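Long-range contacts in mediator of RNA polymerase II transcription subunit 6 (Schizosaccharomyces pombe, PDB 4H61), which serves as a subunit of the Mediator coactivator complex, which relays signals from gene-specific regulatory proteins to the RNA polymerase II transcription machinery: residues L6-R12 with N107-M112; L68-V74 with I86-L92. All blocks are in the same frame, centred on the assembly; numbering follows the deposited sequence.

Overall arrangement
Both contacts reach the same four-stranded antiparallel sheet. Contact 2 pairs two neighbouring strands, 70-79 and 83-91, at one side of it. Contact 1 lies at the other border, where the N-terminal segment 6-12 pairs with the edge strand 109-112. Strand 97-106 stands between them. The two contacts do not touch. Their centres are 20 Å apart, and their nearest atoms about 6 Å. In the sequence, both segments of contact 2 fall between the two segments of contact 1. Helix 28-33 relates them in space: Phe32 touches Ile110 of contact 1, and its ring meets that of Phe73 in contact 2. Contact 1 is a surface contact, while contact 2 is partly buried.

Contact 1: residues L6-R12 with N107-M112; sequences LTSIQWR and NENIYM
Trp11 and Ile110 lie side by side and point the same way. CG of Trp11 is anti to the backbone N (chi1 175°), and the six-membered ring passes alongside the isoleucine, with CZ3 3.5 Å from Ile110 CD1. Their backbones form a single antiparallel bridge, a hydrogen-bonded pair. Trp11 N gives to Ile110 O, and Ile110 N gives to Trp11 O at 2.9 Å. The N-terminal loop is thus attached to an edge strand of the sheet. Tyr31 of helix 28-33 meets the Trp11 ring and donates to Glu108 O.

Gln10 runs beside Tyr111, its amide turned 24° from the phenol ring, with Gln10 NE2 3.8 Å from Tyr111 CD2. Gln10 OE1 is 2.8 Å from Asn109 ND2, and these two amide planes stand 81° apart. Arg12 is extended, and Asn109 OD1, at its guanidinium edge, takes a weak hydrogen bond from NH1 at 3.4 Å. Glu108 OE1 forms a salt bridge over one face, 3.5 Å from Arg12 NH2, with no N-H aimed at it. At the other end, Met112 SD sits 3.7 Å from Thr7 CG2.

The salt bridge therefore probably holds by charge, and the directed bonds are the two straight backbone ones.

Contact 2: residues L68-V74 with I86-L92; sequences LTGIQFV and IQKQNRL
The backbone oxygen of Gln89 accepts the N-H of Gln72 at 2.7 Å. The CA-H of Ile71 also approaches it. This is the middle of an antiparallel beta hairpin made by strands 70-79 and 83-91. Backbone bonds recur at the hydrogen-bonded pairs Gly70-Arg91, Gln72-Gln89 and Val74-Gln87. At the last of these, Gln87 N meets Val74 O nearly head-on.

The face that carries Gln72, Gln87 and Gln89 is rich in amides. Gln89 NE2 donates to Gln72 OE1 at 3.1 Å. The bond lies close to both amide planes, which are 29° apart. CG of Gln89 sits between the backbone N and the carbonyl carbon (chi1 78°), and the extended chain beyond it carries the amide across to Gln72. On its own strand, Gln89 OE1 accepts Gln87 NE2 at 2.8 Å. Both ends of this buried amide are thus engaged. Replacing Gln89 by alanine would probably leave Gln72 OE1 without this donor and Gln87 NE2 without this acceptor, so that the Gln87 amide could turn more freely.

Gln72 NE2 points to Leu65 O and Asn43 OD1, which tie the hairpin to helices 61-66 and 43-53. Gln72 OE1 also lies at the guanidinium edge of Arg91, 3.3 Å from its CD. The NE of that arginine bonds instead to Asn93 O. Val74 crosses Gln89 at about a right angle, its CG2 3.8 Å from OE1.

The other face holds Ile71, Phe73, Lys88 and Asn90. Asn90 OD1 comes 3.4 Å from Gly70 C. Phe73 and Lys88 lie side by side, pointing the same way. The aliphatic part of the lysine does the touching: its CB meets Phe73 CE1, and its CD is 3.5 Å from both CE1 and CZ of that ring.

Contact 1: residues L6-R12 with N107-M112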
loop_
_atom_site.group_PDB
_atom_site.type_symbol
_atom_site.label_atom_id
_atom_site.label_comp_id
_atom_site.label_asym_id
_atom_site.label_seq_id
_atom_site.Cartn_x
_atom_site.Cartn_y
_atom_site.Cartn_z
ATOM N N LEU A 6 -12.108 -6.043 -10.757
ATOM C CA LEU A 6 -10.664 -5.852 -10.756
ATOM C C LEU A 6 -9.897 -7.130 -10.446
ATOM O O LEU A 6 -8.667 -7.156 -10.516
ATOM C CB LEU A 6 -10.275 -4.744 -9.778
ATOM C CG LEU A 6 -10.906 -3.382 -10.090
ATOM C CD1 LEU A 6 -10.565 -2.387 -9.006
ATOM C CD2 LEU A 6 -10.444 -2.871 -11.454
ATOM N N THR A 7 -10.608 -8.201 -10.110
ATOM C CA THR A 7 -9.932 -9.478 -9.876
ATOM C C THR A 7 -9.706 -10.170 -11.200
ATOM O O THR A 7 -9.205 -11.283 -11.243
ATOM C CB THR A 7 -10.765 -10.435 -9.020
ATOM O OG1 THR A 7 -11.926 -10.846 -9.761
ATOM C CG2 THR A 7 -11.184 -9.767 -7.719
ATOM N N SER A 8 -10.099 -9.519 -12.284
ATOM C CA SER A 8 -10.021 -10.169 -13.563
ATOM C C SER A 8 -9.150 -9.394 -14.554
ATOM O O SER A 8 -9.131 -9.706 -15.765
ATOM C CB SER A 8 -11.423 -10.375 -14.121
ATOM O OG SER A 8 -11.897 -9.183 -14.713
ATOM N N ILE A 9 -8.423 -8.392 -14.062
ATOM C CA ILE A 9 -7.554 -7.639 -14.963
ATOM C C ILE A 9 -6.105 -7.557 -14.499
ATOM O O ILE A 9 -5.795 -7.784 -13.335
ATOM C CB ILE A 9 -8.067 -6.197 -15.232
ATOM C CG1 ILE A 9 -8.102 -5.381 -13.937
ATOM C CG2 ILE A 9 -9.430 -6.195 -15.928
ATOM C CD1 ILE A 9 -8.225 -3.906 -14.200
ATOM N N GLN A 10 -5.225 -7.250 -15.442
ATOM C CA GLN A 10 -3.846 -6.899 -15.156
ATOM C C GLN A 10 -3.597 -5.577 -15.853
ATOM O O GLN A 10 -4.118 -5.325 -16.940
ATOM C CB GLN A 10 -2.885 -7.941 -15.719
ATOM C CG GLN A 10 -2.877 -9.268 -14.984
ATOM C CD GLN A 10 -1.858 -10.232 -15.571
ATOM O OE1 GLN A 10 -1.292 -9.974 -16.635
ATOM N NE2 GLN A 10 -1.616 -11.341 -14.877
ATOM N N TRP A 11 -2.793 -4.733 -15.233
ATOM C CA TRP A 11 -2.551 -3.406 -15.761
ATOM C C TRP A 11 -1.048 -3.257 -15.951
ATOM O O TRP A 11 -0.262 -3.792 -15.171
ATOM C CB TRP A 11 -3.120 -2.360 -14.790
ATOM C CG TRP A 11 -2.858 -0.910 -15.125
ATOM C CD1 TRP A 11 -3.644 -0.082 -15.884
ATOM C CD2 TRP A 11 -1.748 -0.110 -14.681
ATOM N NE1 TRP A 11 -3.085 1.178 -15.949
ATOM C CE2 TRP A 11 -1.925 1.189 -15.218
ATOM C CE3 TRP A 11 -0.619 -0.368 -13.894
ATOM C CZ2 TRP A 11 -1.013 2.225 -14.987
ATOM C CZ3 TRP A 11 0.286 0.666 -13.663
ATOM C CH2 TRP A 11 0.081 1.945 -14.209
ATOM N N ARG A 12 -0.652 -2.567 -17.011
ATOM C CA ARG A 12 0.757 -2.320 -17.267
ATOM C C ARG A 12 0.908 -1.083 -18.136
ATOM O O ARG A 12 0.293 -0.992 -19.198
ATOM C CB ARG A 12 1.394 -3.526 -17.958
ATOM C CG ARG A 12 2.869 -3.360 -18.247
ATOM C CD ARG A 12 3.420 -4.562 -18.996
ATOM N NE ARG A 12 4.786 -4.336 -19.471
ATOM C CZ ARG A 12 5.806 -5.155 -19.233
ATOM N NH1 ARG A 12 5.624 -6.263 -18.527
ATOM N NH2 ARG A 12 7.011 -4.866 -19.706
ATOM N N ASN A 107 7.098 -7.664 -12.747
ATOM C CA ASN A 107 7.548 -7.273 -14.084
ATOM C C ASN A 107 6.719 -6.147 -14.680
ATOM O O ASN A 107 6.328 -6.215 -15.840
ATOM C CB ASN A 107 7.550 -8.471 -15.038
ATOM C CG ASN A 107 8.632 -9.472 -14.711
ATOM O OD1 ASN A 107 8.388 -10.457 -14.013
ATOM N ND2 ASN A 107 9.840 -9.225 -15.210
ATOM N N GLU A 108 6.439 -5.132 -13.867
ATOM C CA GLU A 108 5.663 -3.958 -14.279
ATOM C C GLU A 108 4.169 -4.256 -14.485
ATOM O O GLU A 108 3.390 -3.374 -14.863
ATOM C CB GLU A 108 6.289 -3.284 -15.504
ATOM C CG GLU A 108 7.719 -2.835 -15.260
ATOM C CD GLU A 108 8.592 -2.939 -16.490
ATOM O OE1 GLU A 108 8.187 -2.425 -17.556
ATOM O OE2 GLU A 108 9.687 -3.538 -16.389
ATOM N N ASN A 109 3.783 -5.501 -14.218
ATOM C CA ASN A 109 2.388 -5.902 -14.244
ATOM C C ASN A 109 1.781 -5.804 -12.859
ATOM O O ASN A 109 2.293 -6.393 -11.904
ATOM C CB ASN A 109 2.257 -7.336 -14.736
ATOM C CG ASN A 109 1.884 -7.416 -16.185
ATOM O OD1 ASN A 109 2.653 -7.017 -17.061
ATOM N ND2 ASN A 109 0.693 -7.941 -16.457
ATOM N N ILE A 110 0.691 -5.059 -12.748
ATOM C CA ILE A 110 -0.022 -4.976 -11.492
ATOM C C ILE A 110 -1.321 -5.779 -11.562
ATOM O O ILE A 110 -2.062 -5.694 -12.542
ATOM C CB ILE A 110 -0.327 -3.520 -11.113
ATOM C CG1 ILE A 110 0.922 -2.657 -11.285
ATOM C CG2 ILE A 110 -0.859 -3.438 -9.685
ATOM C CD1 ILE A 110 0.768 -1.236 -10.768
ATOM N N TYR A 111 -1.577 -6.564 -10.520
ATOM C CA TYR A 111 -2.816 -7.315 -10.391
ATOM C C TYR A 111 -3.032 -7.692 -8.924
ATOM O O TYR A 111 -2.076 -7.731 -8.145
ATOM C CB TYR A 111 -2.788 -8.564 -11.281
ATOM C CG TYR A 111 -1.554 -9.430 -11.118
ATOM C CD1 TYR A 111 -1.492 -10.413 -10.130
ATOM C CD2 TYR A 111 -0.452 -9.275 -11.957
ATOM C CE1 TYR A 111 -0.359 -11.214 -9.975
ATOM C CE2 TYR A 111 0.683 -10.071 -11.810
ATOM C CZ TYR A 111 0.722 -11.039 -10.816
ATOM O OH TYR A 111 1.845 -11.830 -10.663
ATOM N N MET A 112 -4.287 -7.941 -8.544
ATOM C CA MET A 112 -4.610 -8.402 -7.190
ATOM C C MET A 112 -4.039 -9.795 -6.975
ATOM O O MET A 112 -4.071 -10.642 -7.870
ATOM C CB MET A 112 -6.125 -8.437 -6.957
ATOM C CG MET A 112 -6.839 -7.104 -7.189
ATOM S SD MET A 112 -8.646 -7.152 -7.008
ATOM C CE MET A 112 -8.781 -7.833 -5.357
#

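Contact 2: residues L68-V74 with I86-L92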
loop_
_atom_site.group_PDB
_atom_site.type_symbol
_atom_site.label_atom_id
_atom_site.label_comp_id
_atom_site.label_asym_id
_atom_site.label_seq_id
_atom_site.Cartn_x
_atom_site.Cartn_y
_atom_site.Cartn_z
ATOM N N LEU A 68 -2.517 9.074 10.557
ATOM C CA LEU A 68 -3.796 9.218 9.866
ATOM C C LEU A 68 -4.651 7.961 9.956
ATOM O O LEU A 68 -4.141 6.876 10.242
ATOM C CB LEU A 68 -3.562 9.579 8.399
ATOM C CG LEU A 68 -2.610 10.747 8.143
ATOM C CD1 LEU A 68 -2.305 10.840 6.672
ATOM C CD2 LEU A 68 -3.199 12.061 8.654
ATOM N N THR A 69 -5.949 8.118 9.715
ATOM C CA THR A 69 -6.880 6.987 9.663
ATOM C C THR A 69 -7.617 6.968 8.327
ATOM O O THR A 69 -7.921 8.020 7.756
ATOM C CB THR A 69 -7.905 7.024 10.821
ATOM O OG1 THR A 69 -8.703 8.212 10.735
ATOM C CG2 THR A 69 -7.202 7.019 12.159
ATOM N N GLY A 70 -7.894 5.770 7.821
ATOM C CA GLY A 70 -8.548 5.620 6.535
ATOM C C GLY A 70 -7.817 4.664 5.618
ATOM O O GLY A 70 -6.847 4.018 6.035
ATOM N N ILE A 71 -8.282 4.568 4.371
ATOM C CA ILE A 71 -7.635 3.720 3.364
ATOM C C ILE A 71 -6.164 4.106 3.144
ATOM O O ILE A 71 -5.830 5.288 3.007
ATOM C CB ILE A 71 -8.380 3.777 2.009
ATOM C CG1 ILE A 71 -9.832 3.322 2.175
ATOM C CG2 ILE A 71 -7.680 2.928 0.962
ATOM C CD1 ILE A 71 -9.970 2.026 2.890
ATOM N N GLN A 72 -5.285 3.109 3.122
ATOM C CA GLN A 72 -3.859 3.355 2.929
ATOM C C GLN A 72 -3.257 2.292 2.033
ATOM O O GLN A 72 -3.709 1.144 2.025
ATOM C CB GLN A 72 -3.101 3.369 4.266
ATOM C CG GLN A 72 -3.621 4.371 5.287
ATOM C CD GLN A 72 -2.725 4.498 6.528
ATOM O OE1 GLN A 72 -2.033 3.548 6.927
ATOM N NE2 GLN A 72 -2.741 5.683 7.141
ATOM N N PHE A 73 -2.232 2.682 1.283
ATOM C CA PHE A 73 -1.456 1.739 0.491
ATOM C C PHE A 73 -0.014 1.742 0.973
ATOM O O PHE A 73 0.614 2.795 1.076
ATOM C CB PHE A 73 -1.514 2.105 -0.990
ATOM C CG PHE A 73 -2.889 1.996 -1.579
ATOM C CD1 PHE A 73 -3.369 0.771 -2.030
ATOM C CD2 PHE A 73 -3.713 3.110 -1.664
ATOM C CE1 PHE A 73 -4.639 0.662 -2.565
ATOM C CE2 PHE A 73 -4.993 3.010 -2.201
ATOM C CZ PHE A 73 -5.456 1.786 -2.653
ATOM N N VAL A 74 0.508 0.563 1.285
ATOM C CA VAL A 74 1.882 0.465 1.742
ATOM C C VAL A 74 2.598 -0.669 1.034
ATOM O O VAL A 74 1.972 -1.623 0.558
ATOM C CB VAL A 74 1.973 0.253 3.276
ATOM C CG1 VAL A 74 1.230 1.356 4.014
ATOM C CG2 VAL A 74 1.423 -1.114 3.664
ATOM N N ILE A 86 2.152 -4.783 -2.599
ATOM C CA ILE A 86 1.475 -3.635 -2.011
ATOM C C ILE A 86 0.215 -4.079 -1.302
ATOM O O ILE A 86 -0.489 -4.961 -1.786
ATOM C CB ILE A 86 1.111 -2.613 -3.101
ATOM C CG1 ILE A 86 2.384 -2.077 -3.759
ATOM C CG2 ILE A 86 0.283 -1.476 -2.532
ATOM C CD1 ILE A 86 2.124 -1.192 -4.935
ATOM N N GLN A 87 -0.065 -3.475 -0.152
ATOM C CA GLN A 87 -1.251 -3.815 0.619
ATOM C C GLN A 87 -2.167 -2.618 0.817
ATOM O O GLN A 87 -1.727 -1.550 1.256
ATOM C CB GLN A 87 -0.839 -4.364 1.978
ATOM C CG GLN A 87 -1.943 -4.366 3.008
ATOM C CD GLN A 87 -1.521 -5.056 4.288
ATOM O OE1 GLN A 87 -1.041 -6.191 4.256
ATOM N NE2 GLN A 87 -1.685 -4.373 5.423
ATOM N N LYS A 88 -3.440 -2.799 0.474
ATOM C CA LYS A 88 -4.479 -1.828 0.795
ATOM C C LYS A 88 -4.962 -2.159 2.194
ATOM O O LYS A 88 -5.255 -3.318 2.491
ATOM C CB LYS A 88 -5.629 -1.911 -0.219
ATOM C CG LYS A 88 -6.908 -1.135 0.136
ATOM C CD LYS A 88 -7.532 -0.569 -1.144
ATOM C CE LYS A 88 -9.048 -0.706 -1.233
ATOM N NZ LYS A 88 -9.478 -1.979 -1.883
ATOM N N GLN A 89 -5.028 -1.151 3.056
ATOM C CA GLN A 89 -5.433 -1.372 4.436
ATOM C C GLN A 89 -6.264 -0.206 4.972
ATOM O O GLN A 89 -6.113 0.935 4.540
ATOM C CB GLN A 89 -4.199 -1.574 5.315
ATOM C CG GLN A 89 -3.473 -0.278 5.680
ATOM C CD GLN A 89 -2.060 -0.512 6.192
ATOM O OE1 GLN A 89 -1.508 -1.606 6.057
ATOM N NE2 GLN A 89 -1.469 0.520 6.787
ATOM N N ASN A 90 -7.160 -0.494 5.902
ATOM C CA ASN A 90 -7.869 0.564 6.570
ATOM C C ASN A 90 -7.242 0.779 7.930
ATOM O O ASN A 90 -7.342 -0.078 8.804
ATOM C CB ASN A 90 -9.342 0.216 6.732
ATOM C CG ASN A 90 -10.121 1.315 7.437
ATOM O OD1 ASN A 90 -9.723 2.487 7.419
ATOM N ND2 ASN A 90 -11.225 0.943 8.076
ATOM N N ARG A 91 -6.587 1.917 8.117
ATOM C CA ARG A 91 -5.914 2.174 9.378
ATOM C C ARG A 91 -6.877 2.746 10.408
ATOM O O ARG A 91 -7.434 3.826 10.218
ATOM C CB ARG A 91 -4.723 3.105 9.162
ATOM C CG ARG A 91 -4.047 3.526 10.440
ATOM C CD ARG A 91 -2.593 3.870 10.204
ATOM N NE ARG A 91 -1.799 3.335 11.295
ATOM C CZ ARG A 91 -0.877 2.393 11.158
ATOM N NH1 ARG A 91 -0.601 1.900 9.960
ATOM N NH2 ARG A 91 -0.216 1.964 12.227
ATOM N N LEU A 92 -7.072 2.015 11.499
ATOM C CA LEU A 92 -8.066 2.386 12.508
ATOM C C LEU A 92 -7.516 3.439 13.446
ATOM O O LEU A 92 -8.241 4.336 13.865
ATOM C CB LEU A 92 -8.520 1.164 13.305
ATOM C CG LEU A 92 -9.621 0.270 12.721
ATOM C CD1 LEU A 92 -9.577 0.189 11.204
ATOM C CD2 LEU A 92 -9.494 -1.124 13.322
#